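Local atomic coordinates of gentamicin resistance protein (Enterococcus gallinarum, PDB entry 6CTZ), a protein that probably transfers phosphate from a guanosine nucleotide to the 2''-hydroxyl of aminoglycoside antibiotics such as kanamycin, so conferring gentamicin resistance. Residues 2-5 against 6-9; 141-144 against 145-148; 116-119 against 120-124; 165-168 against 169-173. The protein carries 2 engineered substitutions. One frame throughout, in Å; residues are numbered along the deposited sequence.

Contact 1: 2-5 against 6-9; sequences LHYT and TMIM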
ATOM      1  N   LEU A   2     -15.603  -4.953 -24.065  1.00 39.95           N
ATOM      2  CA  LEU A   2     -15.072  -5.506 -25.309  1.00 39.11           C
ATOM      3  C   LEU A   2     -13.650  -5.026 -25.576  1.00 38.49           C
ATOM      4  O   LEU A   2     -12.872  -5.717 -26.245  1.00 38.38           O
ATOM      5  CB  LEU A   2     -15.992  -5.116 -26.469  0.71 38.80           C
ATOM      6  CG  LEU A   2     -15.677  -5.629 -27.874  0.72 38.53           C
ATOM      7  CD1 LEU A   2     -15.680  -7.148 -27.907  0.75 38.21           C
ATOM      8  CD2 LEU A   2     -16.690  -5.068 -28.854  0.70 38.45           C
ATOM      9  N   HIS A   3     -13.290  -3.900 -25.000  1.00 37.21           N
ATOM     10  CA  HIS A   3     -11.962  -3.348 -25.177  1.00 36.22           C
ATOM     11  C   HIS A   3     -10.904  -4.244 -24.490  1.00 33.59           C
ATOM     12  O   HIS A   3      -9.924  -4.666 -25.068  1.00 33.48           O
ATOM     13  CB  HIS A   3     -11.928  -1.936 -24.616  1.00 38.01           C
ATOM     14  CG  HIS A   3     -10.561  -1.327 -24.581  1.00 39.52           C
ATOM     15  ND1 HIS A   3      -9.767  -1.222 -25.697  1.00 40.05           N
ATOM     16  CD2 HIS A   3      -9.850  -0.793 -23.566  1.00 40.06           C
ATOM     17  CE1 HIS A   3      -8.620  -0.662 -25.370  1.00 40.21           C
ATOM     18  NE2 HIS A   3      -8.643  -0.406 -24.079  1.00 40.45           N
ATOM     19  N   TYR A   4     -11.152  -4.532 -23.239  1.00 30.58           N
ATOM     20  CA  TYR A   4     -10.207  -5.369 -22.508  1.00 27.78           C
ATOM     21  C   TYR A   4     -10.259  -6.816 -22.984  1.00 25.28           C
ATOM     22  O   TYR A   4      -9.220  -7.476 -23.090  1.00 22.67           O
ATOM     23  CB  TYR A   4     -10.464  -5.268 -21.005  1.00 28.83           C
ATOM     24  CG  TYR A   4     -10.349  -3.853 -20.492  1.00 30.99           C
ATOM     25  CD1 TYR A   4      -9.117  -3.321 -20.141  1.00 30.87           C
ATOM     26  CD2 TYR A   4     -11.470  -3.039 -20.391  1.00 33.04           C
ATOM     27  CE1 TYR A   4      -9.004  -2.022 -19.680  1.00 31.89           C
ATOM     28  CE2 TYR A   4     -11.370  -1.737 -19.936  1.00 34.30           C
ATOM     29  CZ  TYR A   4     -10.138  -1.231 -19.582  1.00 34.11           C
ATOM     30  OH  TYR A   4     -10.045   0.065 -19.131  1.00 35.72           O
ATOM     31  N   THR A   5     -11.456  -7.324 -23.289  1.00 25.30           N
ATOM     32  CA  THR A   5     -11.571  -8.718 -23.711  1.00 25.83           C
ATOM     33  C   THR A   5     -10.881  -8.957 -25.049  1.00 23.76           C
ATOM     34  O   THR A   5     -10.284 -10.017 -25.263  1.00 22.13           O
ATOM     35  CB  THR A   5     -13.038  -9.143 -23.763  1.00 28.70           C
ATOM     36  OG1 THR A   5     -13.728  -8.369 -24.752  1.00 30.54           O
ATOM     37  CG2 THR A   5     -13.690  -8.922 -22.411  1.00 29.41           C
ATOM     38  N   THR A   6     -10.935  -7.980 -25.955  1.00 23.87           N
ATOM     39  CA  THR A   6     -10.269  -8.150 -27.242  1.00 24.80           C
ATOM     40  C   THR A   6      -8.756  -8.211 -27.079  1.00 22.99           C
ATOM     41  O   THR A   6      -8.096  -9.052 -27.698  1.00 23.15           O
ATOM     42  CB  THR A   6     -10.679  -7.042 -28.206  1.00 27.34           C
ATOM     43  OG1 THR A   6     -12.094  -7.101 -28.407  1.00 29.57           O
ATOM     44  CG2 THR A   6      -9.979  -7.216 -29.553  1.00 27.67           C
ATOM     45  N   MET A   7      -8.186  -7.341 -26.236  1.00 22.88           N
ATOM     46  CA  MET A   7      -6.752  -7.412 -25.980  1.00 22.83           C
ATOM     47  C   MET A   7      -6.369  -8.762 -25.395  1.00 20.62           C
ATOM     48  O   MET A   7      -5.374  -9.370 -25.811  1.00 20.83           O
ATOM     49  CB  MET A   7      -6.330  -6.296 -25.029  1.00 26.17           C
ATOM     50  CG  MET A   7      -6.230  -4.942 -25.689  1.00 29.76           C
ATOM     51  SD  MET A   7      -5.420  -3.738 -24.625  1.00 33.61           S
ATOM     52  CE  MET A   7      -6.679  -3.498 -23.373  1.00 32.64           C
ATOM     53  N   ILE A   8      -7.151  -9.247 -24.432  1.00 17.81           N
ATOM     54  CA  ILE A   8      -6.830 -10.511 -23.777  1.00 17.48           C
ATOM     55  C   ILE A   8      -6.870 -11.655 -24.786  1.00 18.32           C
ATOM     56  O   ILE A   8      -5.935 -12.460 -24.886  1.00 19.47           O
ATOM     57  CB  ILE A   8      -7.786 -10.750 -22.597  1.00 17.03           C
ATOM     58  CG1 ILE A   8      -7.545  -9.716 -21.492  1.00 17.24           C
ATOM     59  CG2 ILE A   8      -7.612 -12.147 -22.051  1.00 18.29           C
ATOM     60  CD1 ILE A   8      -8.609  -9.740 -20.423  1.00 17.63           C
ATOM     61  N   MET A   9      -7.941 -11.731 -25.567  1.00 19.16           N
ATOM     62  CA  MET A   9      -8.078 -12.883 -26.448  1.00 20.79           C
ATOM     63  C   MET A   9      -7.121 -12.831 -27.627  1.00 20.84           C
ATOM     64  O   MET A   9      -6.665 -13.883 -28.085  1.00 20.69           O
ATOM     65  CB  MET A   9      -9.530 -13.067 -26.868  1.00 23.00           C
ATOM     66  CG  MET A   9     -10.366 -13.552 -25.703  1.00 25.97           C
ATOM     67  SD  MET A   9     -11.976 -14.143 -26.198  0.81 28.42           S
ATOM     68  CE  MET A   9     -12.752 -12.612 -26.715  0.81 25.68           C
TER
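Leu2 O takes two hydrogen bonds from Thr6, one turn on. The side-chain bond from Thr6 OG1 to Leu2 O is 2.7 Å long. Its donor lies 20° from the carbonyl plane. Thr6 N is the second donor to Leu2 O, at 3.0 Å. Thr6 OG1 can turn back along the helix because it stands anti to its own carbonyl carbon (chi1 -60°). The other backbone bonds run from Ile8 N to Tyr4 O and from Met9 N to Thr5 O. The bond from Met7 N to His3 O is weak, at 3.4 Å.

The nonpolar part centres on Met7. Its chain bends at chi3 (-71°) and brings CE over one face of the His3 imidazole. This is a CH-pi contact: Met7 CE lies 4.0 Å from the His3 ring centroid. Met7 CE also touches Tyr4 CD1 at 4.1 Å. Tyr4 meets Phe42 edge-to-face as well, and Ile8 packs on Phe40 and Ile32. The pattern is that of an amphipathic N-terminal helix, 2-11, lying on the five-stranded antiparallel sheet of the kinase-like N-terminal lobe.

Contact 2: 141-144 against 145-148; sequences LKNK and ILLL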
ATOM      1  N   LEU A 141      13.382   8.316   2.525  1.00 22.88           N
ATOM      2  CA  LEU A 141      12.107   8.806   3.039  1.00 21.99           C
ATOM      3  C   LEU A 141      12.220  10.221   3.598  1.00 22.33           C
ATOM      4  O   LEU A 141      11.274  11.009   3.481  1.00 21.77           O
ATOM      5  CB  LEU A 141      11.553   7.830   4.077  1.00 23.64           C
ATOM      6  CG  LEU A 141      10.130   8.094   4.550  1.00 23.41           C
ATOM      7  CD1 LEU A 141       9.207   8.304   3.358  1.00 24.01           C
ATOM      8  CD2 LEU A 141       9.650   6.939   5.417  1.00 22.78           C
ATOM      9  N   LYS A 142      13.360  10.564   4.195  1.00 22.85           N
ATOM     10  CA  LYS A 142      13.540  11.922   4.698  1.00 23.83           C
ATOM     11  C   LYS A 142      13.427  12.941   3.570  1.00 25.01           C
ATOM     12  O   LYS A 142      12.754  13.968   3.713  1.00 25.91           O
ATOM     13  CB  LYS A 142      14.897  12.039   5.387  1.00 24.87           C
ATOM     14  CG  LYS A 142      15.135  13.392   6.030  1.00 26.04           C
ATOM     15  CD  LYS A 142      16.540  13.500   6.599  1.00 28.50           C
ATOM     16  CE  LYS A 142      16.753  14.837   7.296  1.00 30.67           C
ATOM     17  NZ  LYS A 142      18.099  14.932   7.936  1.00 32.55           N
ATOM     18  N   ASN A 143      14.056  12.656   2.430  1.00 25.08           N
ATOM     19  CA  ASN A 143      13.999  13.581   1.301  1.00 26.64           C
ATOM     20  C   ASN A 143      12.601  13.637   0.687  1.00 26.05           C
ATOM     21  O   ASN A 143      12.160  14.698   0.232  1.00 26.07           O
ATOM     22  CB  ASN A 143      15.038  13.180   0.257  1.00 30.06           C
ATOM     23  CG  ASN A 143      14.964  14.036  -0.985  1.00 33.34           C
ATOM     24  OD1 ASN A 143      15.359  15.203  -0.971  1.00 35.90           O
ATOM     25  ND2 ASN A 143      14.459  13.461  -2.068  1.00 34.64           N
ATOM     26  N   LYS A 144      11.888  12.509   0.665  1.00 23.53           N
ATOM     27  CA  LYS A 144      10.521  12.507   0.147  1.00 23.16           C
ATOM     28  C   LYS A 144       9.615  13.399   0.991  1.00 21.77           C
ATOM     29  O   LYS A 144       8.780  14.138   0.457  1.00 21.36           O
ATOM     30  CB  LYS A 144       9.988  11.076   0.113  1.00 24.14           C
ATOM     31  CG  LYS A 144       8.594  10.925  -0.481  1.00 24.68           C
ATOM     32  CD  LYS A 144       8.219   9.455  -0.611  1.00 26.66           C
ATOM     33  CE  LYS A 144       6.886   9.280  -1.324  1.00 28.09           C
ATOM     34  NZ  LYS A 144       6.562   7.843  -1.564  1.00 29.28           N
ATOM     35  N   ILE A 145       9.774  13.349   2.314  1.00 20.78           N
ATOM     36  CA  ILE A 145       8.946  14.172   3.190  1.00 20.23           C
ATOM     37  C   ILE A 145       9.345  15.641   3.091  1.00 21.86           C
ATOM     38  O   ILE A 145       8.491  16.533   3.193  1.00 22.13           O
ATOM     39  CB  ILE A 145       8.997  13.601   4.618  1.00 19.65           C
ATOM     40  CG1 ILE A 145       8.276  12.248   4.644  1.00 19.62           C
ATOM     41  CG2 ILE A 145       8.407  14.588   5.639  1.00 19.41           C
ATOM     42  CD1 ILE A 145       8.586  11.380   5.856  1.00 19.85           C
ATOM     43  N   LEU A 146      10.629  15.920   2.862  1.00 23.85           N
ATOM     44  CA  LEU A 146      11.050  17.295   2.613  1.00 26.83           C
ATOM     45  C   LEU A 146      10.354  17.863   1.380  1.00 27.72           C
ATOM     46  O   LEU A 146       9.810  18.973   1.416  1.00 28.08           O
ATOM     47  CB  LEU A 146      12.567  17.349   2.456  1.00 29.72           C
ATOM     48  CG  LEU A 146      13.160  18.714   2.111  1.00 32.24           C
ATOM     49  CD1 LEU A 146      12.880  19.712   3.220  1.00 32.93           C
ATOM     50  CD2 LEU A 146      14.655  18.593   1.854  1.00 33.71           C
ATOM     51  N   LEU A 147      10.355  17.105   0.279  1.00 27.91           N
ATOM     52  CA  LEU A 147       9.662  17.548  -0.927  1.00 28.85           C
ATOM     53  C   LEU A 147       8.171  17.728  -0.673  1.00 27.73           C
ATOM     54  O   LEU A 147       7.554  18.672  -1.182  1.00 27.87           O
ATOM     55  CB  LEU A 147       9.896  16.548  -2.057  1.00 30.75           C
ATOM     56  CG  LEU A 147      11.338  16.449  -2.552  1.00 31.97           C
ATOM     57  CD1 LEU A 147      11.478  15.326  -3.562  1.00 32.26           C
ATOM     58  CD2 LEU A 147      11.771  17.773  -3.151  1.00 32.61           C
ATOM     59  N   LEU A 148       7.577  16.827   0.113  1.00 26.32           N
ATOM     60  CA  LEU A 148       6.166  16.964   0.458  1.00 25.76           C
ATOM     61  C   LEU A 148       5.905  18.260   1.208  1.00 26.99           C
ATOM     62  O   LEU A 148       4.943  18.970   0.909  1.00 27.48           O
ATOM     63  CB  LEU A 148       5.710  15.765   1.285  1.00 23.67           C
ATOM     64  CG  LEU A 148       4.238  15.750   1.695  1.00 23.54           C
ATOM     65  CD1 LEU A 148       3.360  15.597   0.468  1.00 24.79           C
ATOM     66  CD2 LEU A 148       3.969  14.624   2.679  1.00 23.78           C
TER
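The Asn143 side-chain amide is the flat group that meets the next turn, and it does so through ND2. Leu147 CD1 lies 3.8 Å from Asn143 ND2, a plain van der Waals contact. The amide reaches Leu147 because Asn143 CG stands anti to the backbone N (chi1 176°). Leu147 CG also rests 3.4 Å from Asn143 O, the carbonyl that receives Leu147 N.

On another side of the helix, Leu141 meets Ile145. Ile145 CD1 touches Leu141 CG at 3.9 Å and Leu141 CD1 at 4.0 Å. Ile145 CG1 is anti to its own carbonyl carbon (chi1 -68°). This turns the CG1 branch back past Leu141 O to the leucine. Phe172 and Phe264 also border Ile145, and Phe261 packs on Leu141.

Four consecutive i to i+4 backbone bonds join the segments, from Ile145 N to Leu141 O through Leu148 N to Lys144 O. Lys144 has an extended chain, and its side chain comes about 6 Å from kanamycin. These are features of a regular alpha-helix. Leu141, Ile145 and Leu148 form the face turned to its neighbours, and the helix packs against helices 162-176 and 251-276 beside the aminoglycoside pocket.

Contact 3: 116-119 against 120-124; sequences LAEF and MNELS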
ATOM      1  N   LEU A 116       0.968 -11.043   9.910  1.00 10.38           N
ATOM      2  CA  LEU A 116       1.473  -9.806   9.325  1.00 10.68           C
ATOM      3  C   LEU A 116       2.875  -9.489   9.828  1.00  9.80           C
ATOM      4  O   LEU A 116       3.732  -9.048   9.051  1.00 10.62           O
ATOM      5  CB  LEU A 116       0.510  -8.658   9.618  1.00 12.64           C
ATOM      6  CG  LEU A 116      -0.737  -8.634   8.747  1.00 15.36           C
ATOM      7  CD1 LEU A 116      -1.702  -7.595   9.260  1.00 17.38           C
ATOM      8  CD2 LEU A 116      -0.361  -8.330   7.297  1.00 16.17           C
ATOM      9  N   ALA A 117       3.132  -9.720  11.114  1.00 10.83           N
ATOM     10  CA  ALA A 117       4.485  -9.542  11.631  1.00 11.13           C
ATOM     11  C   ALA A 117       5.473 -10.423  10.880  1.00 10.42           C
ATOM     12  O   ALA A 117       6.566  -9.973  10.504  1.00 11.36           O
ATOM     13  CB  ALA A 117       4.523  -9.867  13.125  1.00 12.91           C
ATOM     14  N   GLU A 118       5.093 -11.676  10.632  1.00 10.61           N
ATOM     15  CA  GLU A 118       5.969 -12.595   9.910  1.00 11.55           C
ATOM     16  C   GLU A 118       6.196 -12.134   8.477  1.00 10.70           C
ATOM     17  O   GLU A 118       7.322 -12.197   7.971  1.00 11.97           O
ATOM     18  CB  GLU A 118       5.368 -14.001   9.943  1.00 13.73           C
ATOM     19  CG  GLU A 118       6.127 -15.043   9.144  1.00 18.92           C
ATOM     20  CD  GLU A 118       5.480 -16.414   9.231  0.47 20.78           C
ATOM     21  OE1 GLU A 118       4.301 -16.545   8.833  0.49 21.50           O
ATOM     22  OE2 GLU A 118       6.139 -17.354   9.717  0.46 21.95           O
ATOM     23  N   PHE A 119       5.142 -11.663   7.811  1.00 10.05           N
ATOM     24  CA  PHE A 119       5.276 -11.157   6.446  1.00 10.09           C
ATOM     25  C   PHE A 119       6.231  -9.967   6.396  1.00  9.47           C
ATOM     26  O   PHE A 119       7.122  -9.899   5.539  1.00 10.19           O
ATOM     27  CB  PHE A 119       3.895 -10.768   5.916  1.00 10.48           C
ATOM     28  CG  PHE A 119       3.917 -10.079   4.580  1.00 10.39           C
ATOM     29  CD1 PHE A 119       4.123 -10.798   3.413  1.00 12.10           C
ATOM     30  CD2 PHE A 119       3.716  -8.711   4.489  1.00 11.78           C
ATOM     31  CE1 PHE A 119       4.135 -10.163   2.183  1.00 12.30           C
ATOM     32  CE2 PHE A 119       3.734  -8.072   3.258  1.00 13.17           C
ATOM     33  CZ  PHE A 119       3.936  -8.806   2.104  1.00 12.89           C
ATOM     34  N   MET A 120       6.073  -9.021   7.327  1.00 10.06           N
ATOM     35  CA  MET A 120       6.950  -7.856   7.366  1.00 11.07           C
ATOM     36  C   MET A 120       8.383  -8.273   7.653  1.00 10.86           C
ATOM     37  O   MET A 120       9.328  -7.729   7.067  1.00 12.17           O
ATOM     38  CB  MET A 120       6.431  -6.861   8.404  1.00 12.47           C
ATOM     39  CG  MET A 120       5.068  -6.293   8.043  1.00 14.54           C
ATOM     40  SD  MET A 120       4.259  -5.322   9.340  1.00 19.07           S
ATOM     41  CE  MET A 120       4.880  -3.684   9.010  1.00 21.31           C
ATOM     42  N   ASN A 121       8.525  -9.186   8.571  1.00 11.87           N
ATOM     43  CA  ASN A 121       9.821  -9.779   8.780  0.63 12.69           C
ATOM     44  C   ASN A 121      10.598 -10.437   7.520  1.00 11.22           C
ATOM     45  O   ASN A 121      11.781 -10.276   7.188  1.00 12.70           O
ATOM     46  CB  ASN A 121       9.816 -10.788   9.924  0.63 15.36           C
ATOM     47  CG  ASN A 121       9.799 -10.146  11.282  0.63 19.33           C
ATOM     48  OD1 ASN A 121       9.936  -8.965  11.460  0.63 20.34           O
ATOM     49  ND2 ASN A 121       9.647 -10.974  12.252  0.63 22.25           N
ATOM     50  N   GLU A 122       9.719 -11.113   6.768  1.00 10.97           N
ATOM     51  CA  GLU A 122      10.233 -11.707   5.541  1.00 11.75           C
ATOM     52  C   GLU A 122      10.651 -10.640   4.540  1.00 11.55           C
ATOM     53  O   GLU A 122      11.709 -10.760   3.911  1.00 12.89           O
ATOM     54  CB  GLU A 122       9.196 -12.657   4.953  1.00 13.50           C
ATOM     55  CG  GLU A 122       9.003 -13.909   5.807  1.00 15.94           C
ATOM     56  CD  GLU A 122       7.676 -14.619   5.585  1.00 19.00           C
ATOM     57  OE1 GLU A 122       7.497 -15.719   6.146  1.00 22.59           O
ATOM     58  OE2 GLU A 122       6.809 -14.076   4.878  1.00 19.67           O
ATOM     59  N   LEU A 123       9.858  -9.573   4.396  1.00 11.26           N
ATOM     60  CA  LEU A 123      10.274  -8.481   3.517  1.00 11.47           C
ATOM     61  C   LEU A 123      11.576  -7.868   4.010  1.00 12.03           C
ATOM     62  O   LEU A 123      12.485  -7.590   3.218  1.00 12.38           O
ATOM     63  CB  LEU A 123       9.187  -7.407   3.424  1.00 12.33           C
ATOM     64  CG  LEU A 123       7.879  -7.822   2.741  1.00 12.80           C
ATOM     65  CD1 LEU A 123       6.997  -6.594   2.528  1.00 14.86           C
ATOM     66  CD2 LEU A 123       8.144  -8.527   1.423  1.00 14.34           C
ATOM     67  N   SER A 124      11.694  -7.680   5.323  1.00 12.96           N
ATOM     68  CA  SER A 124      12.896  -7.075   5.885  1.00 14.25           C
ATOM     69  C   SER A 124      14.116  -7.973   5.771  1.00 14.43           C
ATOM     70  O   SER A 124      15.238  -7.478   5.901  1.00 16.81           O
ATOM     71  CB  SER A 124      12.678  -6.705   7.348  1.00 15.06           C
ATOM     72  OG  SER A 124      11.879  -5.541   7.456  1.00 17.33           O
TER
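Phe119 and Leu123 make the main nonpolar contact, one turn apart on helix 106-125. Phe119 CG is anti to the backbone N (chi1 173°), which swings the ring beside its own carbonyl and along toward Leu123. Leu123 takes the other common helical form, with CG anti to the carbonyl carbon (chi1 -66°). Its side chain therefore points back toward the phenylalanine. Leu123 CG lies over one face of the ring, toward the rim. Leu123 CD1 approaches Phe119 CE2 at 3.7 Å and Phe119 CZ at 3.8 Å.

Glu118 and Glu122 show the same pairing of forms. Both chains are extended beyond CG, but they leave the backbone differently. Glu118 CG is anti to its backbone N. Glu122 CG is anti to its carbonyl carbon, and this chain passes back over Glu118 O. Glu122 OE1 then touches Glu118 CG at 3.4 Å. The two carboxylates are nearly parallel in plane, 15° apart. Glu118 OE2 and Glu122 OE1 are 4.2 Å apart. The like charges may raise the proton affinity of one group. Glu122 OE2 has a weak hydrogen bond from Lys67 N.

Met120 CG turns back to lie 3.2 Å from Leu116 O. Backbone bonds from Met120 N to Leu116 O through Leu123 N to Phe119 O hold the turns.

The contact is largely buried. Strand 209-212 covers Phe119, strand 187-189 covers Leu123, and helix 236-246 covers Ala117 and Met120. These neighbours place 106-125 in the core of the C-terminal lobe of an APH-type phosphotransferase.

Contact 4: 165-168 against 169-173; sequences RDYL and TLRFQ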
ATOM      1  N   ARG A 165      -2.461  25.094   9.697  1.00 20.69           N
ATOM      2  CA  ARG A 165      -1.122  25.241   9.131  1.00 21.27           C
ATOM      3  C   ARG A 165      -0.056  25.107  10.212  1.00 21.35           C
ATOM      4  O   ARG A 165       0.954  24.423  10.014  1.00 21.33           O
ATOM      5  CB  ARG A 165      -0.982  26.587   8.416  1.00 23.32           C
ATOM      6  CG  ARG A 165       0.389  26.782   7.775  1.00 24.27           C
ATOM      7  CD  ARG A 165       0.484  28.111   7.056  1.00 25.70           C
ATOM      8  NE  ARG A 165       0.577  29.226   7.987  1.00 26.57           N
ATOM      9  CZ  ARG A 165       0.304  30.488   7.669  1.00 26.81           C
ATOM     10  NH1 ARG A 165      -0.105  30.801   6.440  1.00 26.76           N
ATOM     11  NH2 ARG A 165       0.421  31.436   8.586  1.00 27.26           N
ATOM     12  N   ASP A 166      -0.273  25.751  11.365  1.00 22.30           N
ATOM     13  CA  ASP A 166       0.675  25.644  12.469  1.00 22.43           C
ATOM     14  C   ASP A 166       0.840  24.196  12.910  1.00 21.41           C
ATOM     15  O   ASP A 166       1.956  23.754  13.202  1.00 21.97           O
ATOM     16  CB  ASP A 166       0.212  26.494  13.656  1.00 24.37           C
ATOM     17  CG  ASP A 166       0.183  27.986  13.350  1.00 26.75           C
ATOM     18  OD1 ASP A 166       0.811  28.426  12.362  1.00 27.39           O
ATOM     19  OD2 ASP A 166      -0.474  28.723  14.115  1.00 27.74           O
ATOM     20  N   TYR A 167      -0.264  23.447  12.972  1.00 20.34           N
ATOM     21  CA  TYR A 167      -0.200  22.029  13.317  1.00 19.36           C
ATOM     22  C   TYR A 167       0.632  21.250  12.304  1.00 18.90           C
ATOM     23  O   TYR A 167       1.511  20.468  12.677  1.00 18.46           O
ATOM     24  CB  TYR A 167      -1.615  21.453  13.406  1.00 18.26           C
ATOM     25  CG  TYR A 167      -1.671  19.946  13.461  1.00 17.93           C
ATOM     26  CD1 TYR A 167      -1.369  19.268  14.631  1.00 17.72           C
ATOM     27  CD2 TYR A 167      -2.024  19.198  12.338  1.00 17.91           C
ATOM     28  CE1 TYR A 167      -1.417  17.880  14.689  1.00 17.64           C
ATOM     29  CE2 TYR A 167      -2.074  17.810  12.388  1.00 18.01           C
ATOM     30  CZ  TYR A 167      -1.772  17.158  13.570  1.00 17.40           C
ATOM     31  OH  TYR A 167      -1.815  15.787  13.635  1.00 17.99           O
ATOM     32  N   LEU A 168       0.376  21.454  11.011  1.00 18.53           N
ATOM     33  CA  LEU A 168       1.131  20.718  10.007  1.00 19.34           C
ATOM     34  C   LEU A 168       2.615  21.062  10.047  1.00 20.19           C
ATOM     35  O   LEU A 168       3.462  20.178   9.897  1.00 20.33           O
ATOM     36  CB  LEU A 168       0.548  20.947   8.615  1.00 20.19           C
ATOM     37  CG  LEU A 168      -0.805  20.288   8.349  1.00 21.03           C
ATOM     38  CD1 LEU A 168      -1.243  20.613   6.940  1.00 22.42           C
ATOM     39  CD2 LEU A 168      -0.734  18.777   8.551  1.00 21.02           C
ATOM     40  N   THR A 169       2.956  22.340  10.216  1.00 21.08           N
ATOM     41  CA  THR A 169       4.366  22.702  10.318  0.64 22.44           C
ATOM     42  C   THR A 169       5.022  22.018  11.511  1.00 21.70           C
ATOM     43  O   THR A 169       6.161  21.541  11.420  1.00 22.19           O
ATOM     44  CB  THR A 169       4.501  24.218  10.425  0.64 24.84           C
ATOM     45  OG1 THR A 169       3.955  24.821   9.247  0.64 26.24           O
ATOM     46  CG2 THR A 169       5.964  24.615  10.576  0.64 25.87           C
ATOM     47  N   LEU A 170       4.307  21.954  12.639  1.00 20.09           N
ATOM     48  CA  LEU A 170       4.806  21.254  13.818  1.00 19.64           C
ATOM     49  C   LEU A 170       5.076  19.787  13.509  1.00 18.65           C
ATOM     50  O   LEU A 170       6.112  19.242  13.901  1.00 18.70           O
ATOM     51  CB  LEU A 170       3.779  21.367  14.944  1.00 20.01           C
ATOM     52  CG  LEU A 170       4.036  20.510  16.187  1.00 21.90           C
ATOM     53  CD1 LEU A 170       5.320  20.913  16.904  1.00 23.70           C
ATOM     54  CD2 LEU A 170       2.845  20.574  17.120  1.00 23.45           C
ATOM     55  N   ARG A 171       4.145  19.130  12.812  1.00 17.52           N
ATOM     56  CA  ARG A 171       4.309  17.713  12.504  1.00 16.81           C
ATOM     57  C   ARG A 171       5.493  17.485  11.573  1.00 16.96           C
ATOM     58  O   ARG A 171       6.303  16.580  11.795  1.00 17.00           O
ATOM     59  CB  ARG A 171       3.019  17.150  11.904  1.00 16.56           C
ATOM     60  CG  ARG A 171       1.804  17.281  12.814  1.00 16.90           C
ATOM     61  CD  ARG A 171       1.899  16.332  13.999  1.00 16.00           C
ATOM     62  NE  ARG A 171       1.518  14.961  13.640  1.00 14.97           N
ATOM     63  CZ  ARG A 171       1.503  13.941  14.495  1.00 14.72           C
ATOM     64  NH1 ARG A 171       1.879  14.113  15.762  1.00 15.72           N
ATOM     65  NH2 ARG A 171       1.127  12.737  14.085  1.00 15.56           N
ATOM     66  N   PHE A 172       5.613  18.300  10.523  1.00 18.13           N
ATOM     67  CA  PHE A 172       6.765  18.182   9.635  1.00 18.70           C
ATOM     68  C   PHE A 172       8.067  18.421  10.391  1.00 19.58           C
ATOM     69  O   PHE A 172       9.034  17.669  10.235  1.00 20.17           O
ATOM     70  CB  PHE A 172       6.635  19.145   8.456  1.00 19.67           C
ATOM     71  CG  PHE A 172       5.775  18.630   7.335  1.00 19.67           C
ATOM     72  CD1 PHE A 172       6.225  17.623   6.492  1.00 20.13           C
ATOM     73  CD2 PHE A 172       4.520  19.170   7.111  1.00 21.01           C
ATOM     74  CE1 PHE A 172       5.429  17.163   5.448  1.00 20.42           C
ATOM     75  CE2 PHE A 172       3.723  18.717   6.069  1.00 21.66           C
ATOM     76  CZ  PHE A 172       4.181  17.704   5.242  1.00 21.91           C
ATOM     77  N   GLN A 173       8.108  19.466  11.225  1.00 19.96           N
ATOM     78  CA  GLN A 173       9.335  19.747  11.960  0.58 20.78           C
ATOM     79  C   GLN A 173       9.642  18.662  12.987  1.00 19.65           C
ATOM     80  O   GLN A 173      10.811  18.309  13.183  1.00 20.27           O
ATOM     81  CB  GLN A 173       9.283  21.134  12.598  0.58 23.00           C
ATOM     82  CG  GLN A 173       9.339  22.263  11.578  0.58 25.37           C
ATOM     83  CD  GLN A 173      10.364  22.010  10.486  0.58 28.04           C
ATOM     84  OE1 GLN A 173      10.012  21.690   9.350  0.58 29.59           O
ATOM     85  NE2 GLN A 173      11.640  22.145  10.828  0.58 29.04           N
TER
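Thr169 N bonds to Arg165 O at 2.9 Å. In one of its two conformers Thr169 OG1 adds a bond to Arg165 O at 3.1 Å. Leu170 follows with a backbone bond to Asp166 O, and Leu170 CB lies 3.3 Å from Tyr167 O.

Arg171 carries most of the side-chain contact. Bends at chi2 (-71°) and chi3 (-80°) run its chain alongside the Tyr167 ring. Arg171 CG sits over one face of the Tyr167 ring, 3.8 Å from its centroid, in a CH-pi contact. The guanidinium plane is only 10° from the ring plane, and Tyr167 OH lies over one guanidinium face. Arg171 NE and Tyr167 OH are not bonded to each other at 3.4 Å. NE bonds instead to Thr263 OG1, and NH2 to Ser259 OG. Tyr167 OH is bonded to Asp292 and Asn296. These partners fix both polar ends within a buried region.

Phe172 N bonds to Leu168 O at 2.9 Å. Phe172 CD2 also lies 3.1 Å from Leu168 O, and its ring stacks with Phe264. Through Tyr167, Arg171 and Phe172, helix 162-176 joins helices 141-155, 251-276 and 279-296 in the mainly helical C-terminal lobe.

All four contacts are single-helix turns, set in different parts of a two-lobed, kinase-like fold. Contact 1 lies on the nucleotide-binding lobe, with the side chain of Tyr4 about 12 Å from GDP. Contacts 2, 3 and 4 belong to the larger helical lobe. Contacts 2 and 4 touch directly: Ile145 CG2 meets Phe172 CD1 at 3.8 Å. Their centres are 14 Å apart. Contact 2 comes closer to kanamycin: the side chain of Lys144 is about 6 Å from it, that of Leu168 about 12 Å. Contact 3 is separate, with its nearest atoms about 12 Å from contact 2. Contacts 1 and 4 lie on opposite sides of the chain's centre, 49 Å apart between centres.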